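Local coordinates for protein MerB2 (Bacillus megaterium, PDB 5C17) that probably acts as an alkylmercury lyase that splits the carbon-mercury bond of organomercurials, and binds a mercury(II) ion, at residues K17-K20 against E21-P24; F30-R34 against D35-V39; T142-D145 against S146-I149; P153-S156 against E157-W160; Y170-S173 against V174-N178. All coordinates share one frame; numbering follows the deposited sequence. Where two conformers were deposited one is given.

Overall arrangement
From the N terminus, contact 1 turns the chain between helix 5-17 and helix 22-34, and contact 2 ends that second helix; their centres lie about 19 Å apart. Contact 3 links strand 138-143, at the edge of the large antiparallel sheet, to strand 148-151, the middle strand of a three-stranded sheet. Contact 4 closes a loop before helix 160-164 and lines the ligand pocket; a salt bridge from K17 to E157 ties it to contact 1. Contact 5 leads from strand 169-171 into helix 174-183 and touches contact 3, as strands 148-151 and 169-171 are neighbours. All five run in series, none nested or crossed.

Contact 1 (K17-K20 against E21-P24)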
loop_
_atom_site.group_PDB
_atom_site.type_symbol
_atom_site.label_atom_id
_atom_site.label_comp_id
_atom_site.label_asym_id
_atom_site.label_seq_id
_atom_site.Cartn_x
_atom_site.Cartn_y
_atom_site.Cartn_z
ATOM N N LYS A 17 -13.536 12.621 4.777
ATOM C CA LYS A 17 -12.771 13.748 4.228
ATOM C C LYS A 17 -12.735 13.788 2.702
ATOM O O LYS A 17 -12.544 14.845 2.109
ATOM C CB LYS A 17 -11.319 13.690 4.731
ATOM C CG LYS A 17 -11.143 14.002 6.186
ATOM C CD LYS A 17 -9.732 13.618 6.669
ATOM C CE LYS A 17 -9.450 14.201 8.028
ATOM N NZ LYS A 17 -9.192 15.659 7.946
ATOM N N LEU A 18 -12.845 12.629 2.072
ATOM C CA LEU A 18 -12.700 12.543 0.631
ATOM C C LEU A 18 -13.977 12.942 -0.096
ATOM O O LEU A 18 -15.072 12.787 0.436
ATOM C CB LEU A 18 -12.322 11.124 0.232
ATOM C CG LEU A 18 -10.914 10.702 0.629
ATOM C CD1 LEU A 18 -10.709 9.230 0.342
ATOM C CD2 LEU A 18 -9.856 11.537 -0.103
ATOM N N PRO A 19 -13.844 13.445 -1.333
ATOM C CA PRO A 19 -15.022 13.734 -2.159
ATOM C C PRO A 19 -15.924 12.518 -2.375
ATOM O O PRO A 19 -15.439 11.395 -2.363
ATOM C CB PRO A 19 -14.417 14.125 -3.501
ATOM C CG PRO A 19 -13.045 14.515 -3.227
ATOM C CD PRO A 19 -12.591 13.791 -2.017
ATOM N N LYS A 20 -17.207 12.742 -2.631
ATOM C CA LYS A 20 -18.187 11.641 -2.747
ATOM C C LYS A 20 -17.883 10.574 -3.820
ATOM O O LYS A 20 -18.234 9.398 -3.641
ATOM C CB LYS A 20 -19.603 12.199 -2.981
ATOM C CG LYS A 20 -20.213 12.874 -1.756
ATOM C CD LYS A 20 -21.632 13.364 -2.023
ATOM C CE LYS A 20 -22.078 14.375 -0.977
ATOM N NZ LYS A 20 -23.276 13.926 -0.202
ATOM N N GLU A 21 -17.271 10.981 -4.930
ATOM C CA GLU A 21 -16.969 10.059 -6.038
ATOM C C GLU A 21 -15.594 9.406 -5.879
ATOM O O GLU A 21 -15.103 8.733 -6.785
ATOM C CB GLU A 21 -17.060 10.765 -7.390
ATOM C CG GLU A 21 -18.458 11.314 -7.739
ATOM C CD GLU A 21 -19.556 10.246 -7.983
ATOM O OE1 GLU A 21 -19.316 9.021 -7.889
ATOM O OE2 GLU A 21 -20.703 10.653 -8.273
ATOM N N SER A 22 -15.000 9.535 -4.699
ATOM C CA SER A 22 -13.671 8.975 -4.497
ATOM C C SER A 22 -13.631 7.456 -4.623
ATOM O O SER A 22 -12.688 6.908 -5.200
ATOM C CB SER A 22 -13.110 9.383 -3.146
ATOM O OG SER A 22 -12.829 10.771 -3.114
ATOM N N VAL A 23 -14.608 6.754 -4.054
ATOM C CA VAL A 23 -14.544 5.294 -4.066
ATOM C C VAL A 23 -14.732 4.714 -5.474
ATOM O O VAL A 23 -13.952 3.867 -5.894
ATOM C CB VAL A 23 -15.470 4.634 -3.011
ATOM C CG1 VAL A 23 -15.501 3.119 -3.195
ATOM C CG2 VAL A 23 -14.964 4.962 -1.627
ATOM N N PRO A 24 -15.742 5.180 -6.242
ATOM C CA PRO A 24 -15.823 4.677 -7.623
ATOM C C PRO A 24 -14.528 4.888 -8.426
ATOM O O PRO A 24 -14.076 3.993 -9.155
ATOM C CB PRO A 24 -16.997 5.481 -8.216
ATOM C CG PRO A 24 -17.873 5.754 -7.023
ATOM C CD PRO A 24 -16.902 6.009 -5.885
HETATM O O HOH W 1 -16.971 7.602 -2.529
#
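P19 and S22 are the ends of a type I beta turn, their CA atoms 5.5 Å apart, closed by the bond from S22 N to P19 O (3.0 Å). The hydroxyl of S22 reinforces that closure: OG also donates to P19 O, at 2.8 Å, so that a single carbonyl oxygen is held by the backbone and the side chain of one residue. Both donors approach from the same face of the carbonyl plane, OG tilted 24° from it. The hydroxyl reaches this spot because OG lies beside its own backbone N and anti to the carbonyl carbon (chi1 -69°), which folds it back over the turn. There it also rests on the proline ring, OG to P19 CD 3.2 Å, and on the root of the leucine, OG to L18 CB 3.4 Å. The turn is a tight link between two helices: helix 5-17 has ended by L18, E21 takes the N-cap position, and helix 22-34 starts at S22. Helix 52-64 lies against it, V58 and I61 packing on P19 and V58 also on S22. A water bridges the chain nearby, donating to K20 O at 2.5 Å and accepting from V23 N at 2.9 Å, which supplies an acceptor to an amide of the first helical turn. The CB bonds of K20 and E21 point away overall.

Contact 2 (F30-R34 against D35-V39); sequences FFSIR and DGQAV
F31 offers its carbonyl to the residue four further on, but the bond from D35 N to F31 O is weak, as is the one D35 N makes to S32 O. S32 is more firmly engaged. Its OG, anti to the backbone N (chi1 -176°), reaches across to donate to Q37 O at 2.8 Å, standing above that carbonyl's plane. The same hydroxyl lies against Q37 CB, while S32 CB meets V39 CG2 at 3.5 Å, a close carbon-carbon approach. The backbone of S32 is used too: Q37 N donates to S32 O at 3.0 Å and G36 N to I33 O at 2.9 Å, the two bonds of a Schellman motif that ends helix 22-34, with G36 at C-prime, its positive phi favouring glycine. With an alanine at S32, Q37 O would probably lose its hydroxyl donor, though the backbone bond to S32 O could remain. I33 packs its CD1 near Q37 O and has a loose apolar partner in V39, CD1 to V39 CG2 being 4.4 Å; L82 and I84 also touch its side chain. R34, in one of its two conformers, runs alongside D35, and NE and NH2 each take one oxygen of the carboxylate: NE to OD1 of D35 is 3.0 Å, a salt bridge, and NH2 to OD2 of D35 is 3.3 Å and nearly straight (176°). The guanidinium and carboxylate planes are 35° apart, and F31 CB lies over the centre of one guanidinium face.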
loop_
_atom_site.group_PDB
_atom_site.type_symbol
_atom_site.label_atom_id
_atom_site.label_comp_id
_atom_site.label_asym_id
_atom_site.label_seq_id
_atom_site.Cartn_x
_atom_site.Cartn_y
_atom_site.Cartn_z
ATOM N N PHE A 30 -7.498 1.281 -8.962
ATOM C CA PHE A 30 -6.856 0.199 -8.214
ATOM C C PHE A 30 -6.945 -1.125 -8.963
ATOM O O PHE A 30 -5.946 -1.821 -9.135
ATOM C CB PHE A 30 -7.512 0.117 -6.838
ATOM C CG PHE A 30 -6.912 -0.905 -5.902
ATOM C CD1 PHE A 30 -5.675 -0.692 -5.294
ATOM C CD2 PHE A 30 -7.618 -2.051 -5.584
ATOM C CE1 PHE A 30 -5.155 -1.623 -4.401
ATOM C CE2 PHE A 30 -7.111 -2.978 -4.685
ATOM C CZ PHE A 30 -5.879 -2.764 -4.097
ATOM N N PHE A 31 -8.142 -1.469 -9.442
ATOM C CA PHE A 31 -8.287 -2.750 -10.102
ATOM C C PHE A 31 -7.638 -2.743 -11.513
ATOM O O PHE A 31 -7.238 -3.789 -12.013
ATOM C CB PHE A 31 -9.757 -3.190 -10.081
ATOM C CG PHE A 31 -10.272 -3.463 -8.674
ATOM C CD1 PHE A 31 -9.694 -4.459 -7.893
ATOM C CD2 PHE A 31 -11.299 -2.705 -8.121
ATOM C CE1 PHE A 31 -10.139 -4.702 -6.603
ATOM C CE2 PHE A 31 -11.755 -2.959 -6.828
ATOM C CZ PHE A 31 -11.165 -3.949 -6.073
ATOM N N SER A 32 -7.477 -1.573 -12.130
ATOM C CA SER A 32 -6.717 -1.477 -13.376
ATOM C C SER A 32 -5.219 -1.723 -13.117
ATOM O O SER A 32 -4.567 -2.456 -13.858
ATOM C CB SER A 32 -6.930 -0.107 -14.021
ATOM O OG SER A 32 -6.284 -0.025 -15.269
ATOM N N ILE A 33 -4.679 -1.117 -12.063
ATOM C CA ILE A 33 -3.284 -1.337 -11.680
ATOM C C ILE A 33 -3.063 -2.834 -11.394
ATOM O O ILE A 33 -2.044 -3.398 -11.792
ATOM C CB ILE A 33 -2.911 -0.478 -10.446
ATOM C CG1 ILE A 33 -3.030 1.031 -10.770
ATOM C CG2 ILE A 33 -1.509 -0.794 -9.957
ATOM C CD1 ILE A 33 -2.255 1.495 -11.979
ATOM N N ARG A 34 -4.015 -3.462 -10.703
ATOM C CA ARG A 34 -3.966 -4.903 -10.438
ATOM C C ARG A 34 -3.763 -5.675 -11.732
ATOM O O ARG A 34 -3.041 -6.673 -11.773
ATOM C CB ARG A 34 -5.254 -5.372 -9.763
ATOM C CG ARG A 34 -5.363 -6.887 -9.542
ATOM C CD ARG A 34 -6.812 -7.305 -9.374
ATOM N NE ARG A 34 -7.619 -7.012 -10.564
ATOM C CZ ARG A 34 -8.947 -7.057 -10.593
ATOM N NH1 ARG A 34 -9.622 -7.402 -9.509
ATOM N NH2 ARG A 34 -9.599 -6.764 -11.711
ATOM N N ASP A 35 -4.408 -5.195 -12.791
ATOM C CA ASP A 35 -4.382 -5.859 -14.089
ATOM C C ASP A 35 -3.192 -5.405 -14.939
ATOM O O ASP A 35 -3.098 -5.765 -16.104
ATOM C CB ASP A 35 -5.698 -5.579 -14.833
ATOM C CG ASP A 35 -6.907 -6.231 -14.165
ATOM O OD1 ASP A 35 -6.715 -7.187 -13.391
ATOM O OD2 ASP A 35 -8.054 -5.796 -14.427
ATOM N N GLY A 36 -2.296 -4.609 -14.360
ATOM C CA GLY A 36 -1.079 -4.169 -15.034
ATOM C C GLY A 36 -1.268 -3.005 -15.998
ATOM O O GLY A 36 -0.406 -2.724 -16.834
ATOM N N GLN A 37 -2.396 -2.320 -15.885
ATOM C CA GLN A 37 -2.780 -1.294 -16.845
ATOM C C GLN A 37 -2.734 0.084 -16.202
ATOM O O GLN A 37 -3.511 0.379 -15.297
ATOM C CB GLN A 37 -4.194 -1.595 -17.357
ATOM C CG GLN A 37 -4.781 -0.551 -18.307
ATOM C CD GLN A 37 -3.994 -0.416 -19.597
ATOM O OE1 GLN A 37 -3.951 -1.344 -20.415
ATOM N NE2 GLN A 37 -3.363 0.748 -19.793
ATOM N N ALA A 38 -1.846 0.942 -16.697
ATOM C CA ALA A 38 -1.826 2.335 -16.284
ATOM C C ALA A 38 -3.148 2.990 -16.662
ATOM O O ALA A 38 -3.814 2.570 -17.628
ATOM C CB ALA A 38 -0.676 3.060 -16.926
ATOM N N VAL A 39 -3.511 4.033 -15.929
ATOM C CA VAL A 39 -4.821 4.653 -16.045
ATOM C C VAL A 39 -4.698 6.100 -16.490
ATOM O O VAL A 39 -3.811 6.826 -16.062
ATOM C CB VAL A 39 -5.569 4.577 -14.685
ATOM C CG1 VAL A 39 -6.941 5.202 -14.777
ATOM C CG2 VAL A 39 -5.693 3.122 -14.248
#

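Contact 3 (T142-D145 against S146-I149)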
loop_
_atom_site.group_PDB
_atom_site.type_symbol
_atom_site.label_atom_id
_atom_site.label_comp_id
_atom_site.label_asym_id
_atom_site.label_seq_id
_atom_site.Cartn_x
_atom_site.Cartn_y
_atom_site.Cartn_z
ATOM N N THR A 142 8.936 -17.522 5.040
ATOM C CA THR A 142 9.347 -16.236 5.575
ATOM C C THR A 142 10.817 -16.342 5.896
ATOM O O THR A 142 11.204 -17.074 6.801
ATOM C CB THR A 142 8.559 -15.837 6.852
ATOM O OG1 THR A 142 7.169 -15.720 6.547
ATOM C CG2 THR A 142 9.041 -14.523 7.415
ATOM N N THR A 143 11.642 -15.627 5.145
ATOM C CA THR A 143 13.074 -15.618 5.381
ATOM C C THR A 143 13.571 -14.189 5.359
ATOM O O THR A 143 13.284 -13.458 4.415
ATOM C CB THR A 143 13.852 -16.449 4.351
ATOM O OG1 THR A 143 13.681 -15.911 3.036
ATOM C CG2 THR A 143 13.397 -17.887 4.376
ATOM N N PRO A 144 14.315 -13.774 6.392
ATOM C CA PRO A 144 14.593 -14.517 7.626
ATOM C C PRO A 144 13.323 -14.820 8.421
ATOM O O PRO A 144 12.341 -14.092 8.316
ATOM C CB PRO A 144 15.482 -13.559 8.417
ATOM C CG PRO A 144 16.015 -12.609 7.443
ATOM C CD PRO A 144 14.973 -12.455 6.397
ATOM N N ASP A 145 13.346 -15.887 9.208
ATOM C CA ASP A 145 12.148 -16.293 9.931
ATOM C C ASP A 145 11.687 -15.233 10.935
ATOM O O ASP A 145 10.509 -15.188 11.291
ATOM C CB ASP A 145 12.322 -17.665 10.613
ATOM C CG ASP A 145 13.548 -17.749 11.511
ATOM O OD1 ASP A 145 14.192 -16.723 11.801
ATOM O OD2 ASP A 145 13.867 -18.878 11.946
ATOM N N SER A 146 12.615 -14.367 11.348
ATOM C CA SER A 146 12.367 -13.324 12.343
ATOM C C SER A 146 11.878 -11.982 11.770
ATOM O O SER A 146 11.784 -10.979 12.489
ATOM C CB SER A 146 13.656 -13.088 13.135
ATOM O OG SER A 146 14.756 -12.943 12.255
ATOM N N THR A 147 11.523 -11.964 10.490
ATOM C CA THR A 147 11.091 -10.743 9.821
ATOM C C THR A 147 9.884 -10.122 10.515
ATOM O O THR A 147 8.927 -10.810 10.879
ATOM C CB THR A 147 10.771 -11.044 8.352
ATOM O OG1 THR A 147 11.970 -11.407 7.669
ATOM C CG2 THR A 147 10.191 -9.831 7.630
ATOM N N VAL A 148 9.942 -8.807 10.675
ATOM C CA VAL A 148 8.887 -8.020 11.293
ATOM C C VAL A 148 8.728 -6.716 10.514
ATOM O O VAL A 148 9.525 -6.416 9.619
ATOM C CB VAL A 148 9.182 -7.717 12.776
ATOM C CG1 VAL A 148 9.096 -8.995 13.622
ATOM C CG2 VAL A 148 10.545 -7.042 12.912
ATOM N N ILE A 149 7.695 -5.955 10.852
ATOM C CA ILE A 149 7.427 -4.670 10.227
ATOM C C ILE A 149 7.462 -3.555 11.271
ATOM O O ILE A 149 7.014 -3.745 12.403
ATOM C CB ILE A 149 6.055 -4.701 9.537
ATOM C CG1 ILE A 149 6.149 -5.588 8.295
ATOM C CG2 ILE A 149 5.561 -3.289 9.169
ATOM C CD1 ILE A 149 4.809 -5.895 7.625
HETATM O O HOH W 2 8.464 -13.394 11.643
#
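T147 leans on both T142 and P144 where the chain turns between two sheets. Starting at its CB, the side chain meets T142 CG2 at 4.0 Å and P144 O at 3.4 Å. Of the two branches, CG2 is directed to Y170, whereas OG1 is anti to the carbonyl carbon (chi1 -66°) and points back into the turn. There it donates to P144 O at 2.8 Å, tilted 19° from the carbonyl plane, and touches the proline ring at P144 CD, 3.4 Å away. The backbone repeats the gesture: T147 N donates to the same P144 O at 3.2 Å, closing a type I beta turn from P144 to T147. A cis peptide precedes P144. The turn carries the chain from strand 138-143, at the edge of the large antiparallel sheet, to strand 148-151 of the small one. S146, inside the turn, hydrogen-bonds through OG to S172 O in the loop after strand 169-171. A water donates to both D145 O and T147 O, 2.7 Å from each. Two donors of one residue thus share P144 O, and the side-chain bond probably restricts rotation of the T147 hydroxyl.

Contact 4 (P153-S156 against E157-W160). With DTV ((2S,3S)-1,4-dimercaptobutane-2,3-diol), chain D.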
loop_
_atom_site.group_PDB
_atom_site.type_symbol
_atom_site.label_atom_id
_atom_site.label_comp_id
_atom_site.label_asym_id
_atom_site.label_seq_id
_atom_site.Cartn_x
_atom_site.Cartn_y
_atom_site.Cartn_z
ATOM N N PRO A 153 2.215 5.802 13.501
ATOM C CA PRO A 153 0.797 6.128 13.672
ATOM C C PRO A 153 0.170 6.606 12.364
ATOM O O PRO A 153 0.758 7.407 11.646
ATOM C CB PRO A 153 0.825 7.244 14.717
ATOM C CG PRO A 153 2.069 7.000 15.485
ATOM C CD PRO A 153 3.058 6.508 14.480
ATOM N N PHE A 154 -1.014 6.112 12.035
ATOM C CA PHE A 154 -1.642 6.536 10.821
ATOM C C PHE A 154 -2.331 7.892 11.134
ATOM O O PHE A 154 -2.734 8.192 12.212
ATOM C CB PHE A 154 -2.578 5.466 10.133
ATOM C CG PHE A 154 -1.863 4.214 9.573
ATOM C CD1 PHE A 154 -0.498 4.017 9.685
ATOM C CD2 PHE A 154 -2.586 3.277 8.878
ATOM C CE1 PHE A 154 0.108 2.894 9.171
ATOM C CE2 PHE A 154 -1.980 2.154 8.353
ATOM C CZ PHE A 154 -0.629 1.969 8.513
ATOM N N ASP A 155 -2.440 8.642 10.083
ATOM C CA ASP A 155 -2.598 10.123 10.002
ATOM C C ASP A 155 -3.546 10.319 8.780
ATOM O O ASP A 155 -3.189 10.023 7.717
ATOM C CB ASP A 155 -1.159 10.724 9.820
ATOM C CG ASP A 155 -1.067 12.255 9.722
ATOM O OD1 ASP A 155 -1.906 12.931 9.157
ATOM O OD2 ASP A 155 -0.026 12.788 10.120
ATOM N N SER A 156 -4.737 10.738 8.995
ATOM C CA SER A 156 -5.705 11.001 7.916
ATOM C C SER A 156 -5.368 12.168 6.998
ATOM O O SER A 156 -5.970 12.280 5.975
ATOM C CB SER A 156 -7.035 11.303 8.475
ATOM O OG SER A 156 -7.018 12.501 9.113
ATOM N N GLU A 157 -4.376 12.969 7.345
ATOM C CA GLU A 157 -3.984 14.052 6.460
ATOM C C GLU A 157 -2.613 13.837 5.848
ATOM O O GLU A 157 -2.207 14.588 4.984
ATOM C CB GLU A 157 -4.042 15.384 7.206
ATOM C CG GLU A 157 -5.448 15.891 7.389
ATOM C CD GLU A 157 -6.142 16.231 6.074
ATOM O OE1 GLU A 157 -5.535 16.894 5.204
ATOM O OE2 GLU A 157 -7.313 15.834 5.906
ATOM N N ALA A 158 -1.919 12.788 6.275
ATOM C CA ALA A 158 -0.583 12.519 5.788
ATOM C C ALA A 158 -0.666 11.931 4.395
ATOM O O ALA A 158 -1.518 11.093 4.145
ATOM C CB ALA A 158 0.125 11.550 6.718
ATOM N N PRO A 159 0.214 12.378 3.492
ATOM C CA PRO A 159 0.251 11.717 2.193
ATOM C C PRO A 159 0.774 10.287 2.315
ATOM O O PRO A 159 1.561 9.990 3.227
ATOM C CB PRO A 159 1.209 12.588 1.374
ATOM C CG PRO A 159 2.056 13.284 2.379
ATOM C CD PRO A 159 1.203 13.471 3.591
ATOM N N TRP A 160 0.351 9.412 1.413
ATOM C CA TRP A 160 0.693 7.997 1.505
ATOM C C TRP A 160 2.041 7.690 0.810
ATOM O O TRP A 160 3.056 7.508 1.477
ATOM C CB TRP A 160 -0.404 7.108 0.902
ATOM C CG TRP A 160 -1.762 7.042 1.600
ATOM C CD1 TRP A 160 -2.372 8.013 2.347
ATOM C CD2 TRP A 160 -2.685 5.932 1.555
ATOM N NE1 TRP A 160 -3.600 7.557 2.805
ATOM C CE2 TRP A 160 -3.813 6.289 2.325
ATOM C CE3 TRP A 160 -2.657 4.665 0.937
ATOM C CZ2 TRP A 160 -4.908 5.430 2.487
ATOM C CZ3 TRP A 160 -3.739 3.810 1.126
ATOM C CH2 TRP A 160 -4.846 4.200 1.891
HETATM S S1 DTV D . -1.504 7.199 6.474
HETATM C C1 DTV D . -1.447 5.454 6.066
HETATM C C2 DTV D . -1.029 5.183 4.631
HETATM O O2 DTV D . 0.302 5.576 4.439
HETATM C C3 DTV D . -1.146 3.710 4.224
HETATM O O3 DTV D . -2.503 3.318 4.293
HETATM C C4 DTV D . -0.314 2.774 5.085
HETATM S S4 DTV D . 0.027 1.219 4.271
HETATM O O HOH W 3 -4.352 9.559 4.713
#
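The carboxylate of D155 folds over the methyl of A158, CG lying 3.3 Å from A158 CB. It reaches forward because CG is anti to the backbone N (chi1 -180°), and OD1 then accepts from E157 N at 3.1 Å on its anti lone pair, the closing bond of an Asx turn. A weak backbone bond from A158 N to D155 O draws the same loop together just ahead of helix 160-164. This loop forms part of the ligand pocket. The bound dithiol DTV lies between two rings: F154 presents one face to DTV C1, and W160 one face to DTV O3. F154 CZ also approaches DTV C4 at 3.5 Å, and D155 O comes near DTV S1. F10 meets the F154 ring edge-to-face, and C102 and C165, also in this pocket, bind the mercury ion. E157 OE2 is held by K17 and R65 in salt bridges, and R65 also binds S156 O. A water accepts from W160 NE1 at 2.9 Å, lying in the plane of the indole at its edge. Without the indole, as with an alanine here, a gap would probably open over one side of the DTV molecule and that water would lose its N-H donor. The closest approach of the indole to the ligand is W160 CZ3 to DTV O3, 3.4 Å.

Contact 5 (Y170-S173 against V174-N178); sequences YFSS and VEHAN
F171 and A177 make the tight side of this contact. The alanine backbone rests on the phenyl ring, A177 CA lying 3.8 Å from the ring centroid and only 16° off its normal, a CH-pi contact over the face; A177 CB adds an apolar touch at 3.6 Å from F171 CD2. The ring is turned to meet them with CG beside the backbone N (chi1 -72°), and W180 and W150 also meet the F171 side chain. Next to this apolar patch both serine hydroxyls are engaged. S173 is the N-cap of helix 174-183: its OG, set between backbone N and carbonyl carbon (chi1 68°), accepts from H176 N at 2.9 Å, and its carbonyl takes the first helical bond, A177 N to S173 O at 3.0 Å. Two residues, S172 and S173, separate strand 169-171 from the helix. S172 reaches the imidazole at its edge, OG and H176 ND1 being 2.7 Å apart with either able to donate; E128 adds a weak bond to the same hydroxyl. H176 thus has two serine partners, S173 at its amide and S172 at its ring, and T126 touches its side chain. Away from this the contact thins out toward solvent. E175 is exposed, its chain bent at chi2 to bring OE1 to within 3.5 Å of S173 CB, a touch without a bond. V174, its CB bond pointing away but CB still touching S173 C, also packs on V148 of the neighbouring strand.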
loop_
_atom_site.group_PDB
_atom_site.type_symbol
_atom_site.label_atom_id
_atom_site.label_comp_id
_atom_site.label_asym_id
_atom_site.label_seq_id
_atom_site.Cartn_x
_atom_site.Cartn_y
_atom_site.Cartn_z
ATOM N N TYR A 170 10.343 -3.035 6.530
ATOM C CA TYR A 170 10.619 -4.422 6.881
ATOM C C TYR A 170 11.964 -4.391 7.617
ATOM O O TYR A 170 12.859 -3.698 7.255
ATOM C CB TYR A 170 10.791 -5.352 5.672
ATOM C CG TYR A 170 9.544 -6.109 5.190
ATOM C CD1 TYR A 170 8.852 -6.978 6.002
ATOM C CD2 TYR A 170 9.110 -5.978 3.894
ATOM C CE1 TYR A 170 7.781 -7.670 5.543
ATOM C CE2 TYR A 170 8.013 -6.660 3.437
ATOM C CZ TYR A 170 7.341 -7.507 4.273
ATOM O OH TYR A 170 6.266 -8.227 3.886
ATOM N N PHE A 171 12.050 -5.198 8.655
ATOM C CA PHE A 171 13.288 -5.467 9.368
ATOM C C PHE A 171 13.487 -6.991 9.437
ATOM O O PHE A 171 12.564 -7.757 9.653
ATOM C CB PHE A 171 13.389 -4.824 10.762
ATOM C CG PHE A 171 13.582 -3.340 10.708
ATOM C CD1 PHE A 171 14.773 -2.805 10.271
ATOM C CD2 PHE A 171 12.554 -2.464 11.029
ATOM C CE1 PHE A 171 14.939 -1.457 10.164
ATOM C CE2 PHE A 171 12.728 -1.089 10.943
ATOM C CZ PHE A 171 13.932 -0.599 10.508
ATOM N N SER A 172 14.732 -7.415 9.301
ATOM C CA SER A 172 15.071 -8.829 9.346
ATOM C C SER A 172 14.841 -9.466 10.713
ATOM O O SER A 172 14.729 -10.674 10.802
ATOM C CB SER A 172 16.537 -8.993 8.957
ATOM O OG SER A 172 17.365 -8.084 9.657
ATOM N N SER A 173 14.804 -8.645 11.762
ATOM C CA SER A 173 14.556 -9.093 13.126
ATOM C C SER A 173 14.227 -7.889 13.980
ATOM O O SER A 173 14.528 -6.754 13.609
ATOM C CB SER A 173 15.784 -9.786 13.724
ATOM O OG SER A 173 16.825 -8.845 13.920
ATOM N N VAL A 174 13.663 -8.143 15.153
ATOM C CA VAL A 174 13.456 -7.061 16.117
ATOM C C VAL A 174 14.809 -6.497 16.578
ATOM O O VAL A 174 14.948 -5.297 16.787
ATOM C CB VAL A 174 12.622 -7.529 17.332
ATOM C CG1 VAL A 174 12.542 -6.418 18.387
ATOM C CG2 VAL A 174 11.216 -7.959 16.880
ATOM N N GLU A 175 15.795 -7.371 16.743
ATOM C CA GLU A 175 17.105 -6.927 17.176
ATOM C C GLU A 175 17.691 -5.939 16.154
ATOM O O GLU A 175 18.280 -4.934 16.517
ATOM C CB GLU A 175 18.022 -8.131 17.404
ATOM C CG GLU A 175 17.611 -9.035 18.588
ATOM C CD GLU A 175 16.338 -9.841 18.367
ATOM O OE1 GLU A 175 16.055 -10.243 17.222
ATOM O OE2 GLU A 175 15.611 -10.079 19.358
ATOM N N HIS A 176 17.485 -6.196 14.868
ATOM C CA HIS A 176 17.975 -5.261 13.853
ATOM C C HIS A 176 17.128 -3.986 13.779
ATOM O O HIS A 176 17.669 -2.895 13.591
ATOM C CB HIS A 176 18.102 -5.960 12.501
ATOM C CG HIS A 176 19.248 -6.917 12.445
ATOM N ND1 HIS A 176 19.316 -7.955 11.544
ATOM C CD2 HIS A 176 20.393 -6.965 13.166
ATOM C CE1 HIS A 176 20.446 -8.617 11.728
ATOM N NE2 HIS A 176 21.114 -8.038 12.708
ATOM N N ALA A 177 15.817 -4.112 13.973
ATOM C CA ALA A 177 14.967 -2.938 14.105
ATOM C C ALA A 177 15.482 -2.041 15.232
ATOM O O ALA A 177 15.510 -0.810 15.116
ATOM C CB ALA A 177 13.523 -3.342 14.360
ATOM N N ASN A 178 15.881 -2.666 16.336
ATOM C CA ASN A 178 16.386 -1.902 17.476
ATOM C C ASN A 178 17.706 -1.191 17.209
ATOM O O ASN A 178 17.920 -0.090 17.707
ATOM C CB ASN A 178 16.487 -2.793 18.718
ATOM C CG ASN A 178 15.135 -3.107 19.300
ATOM O OD1 ASN A 178 14.158 -2.393 19.043
ATOM N ND2 ASN A 178 15.056 -4.172 20.081
#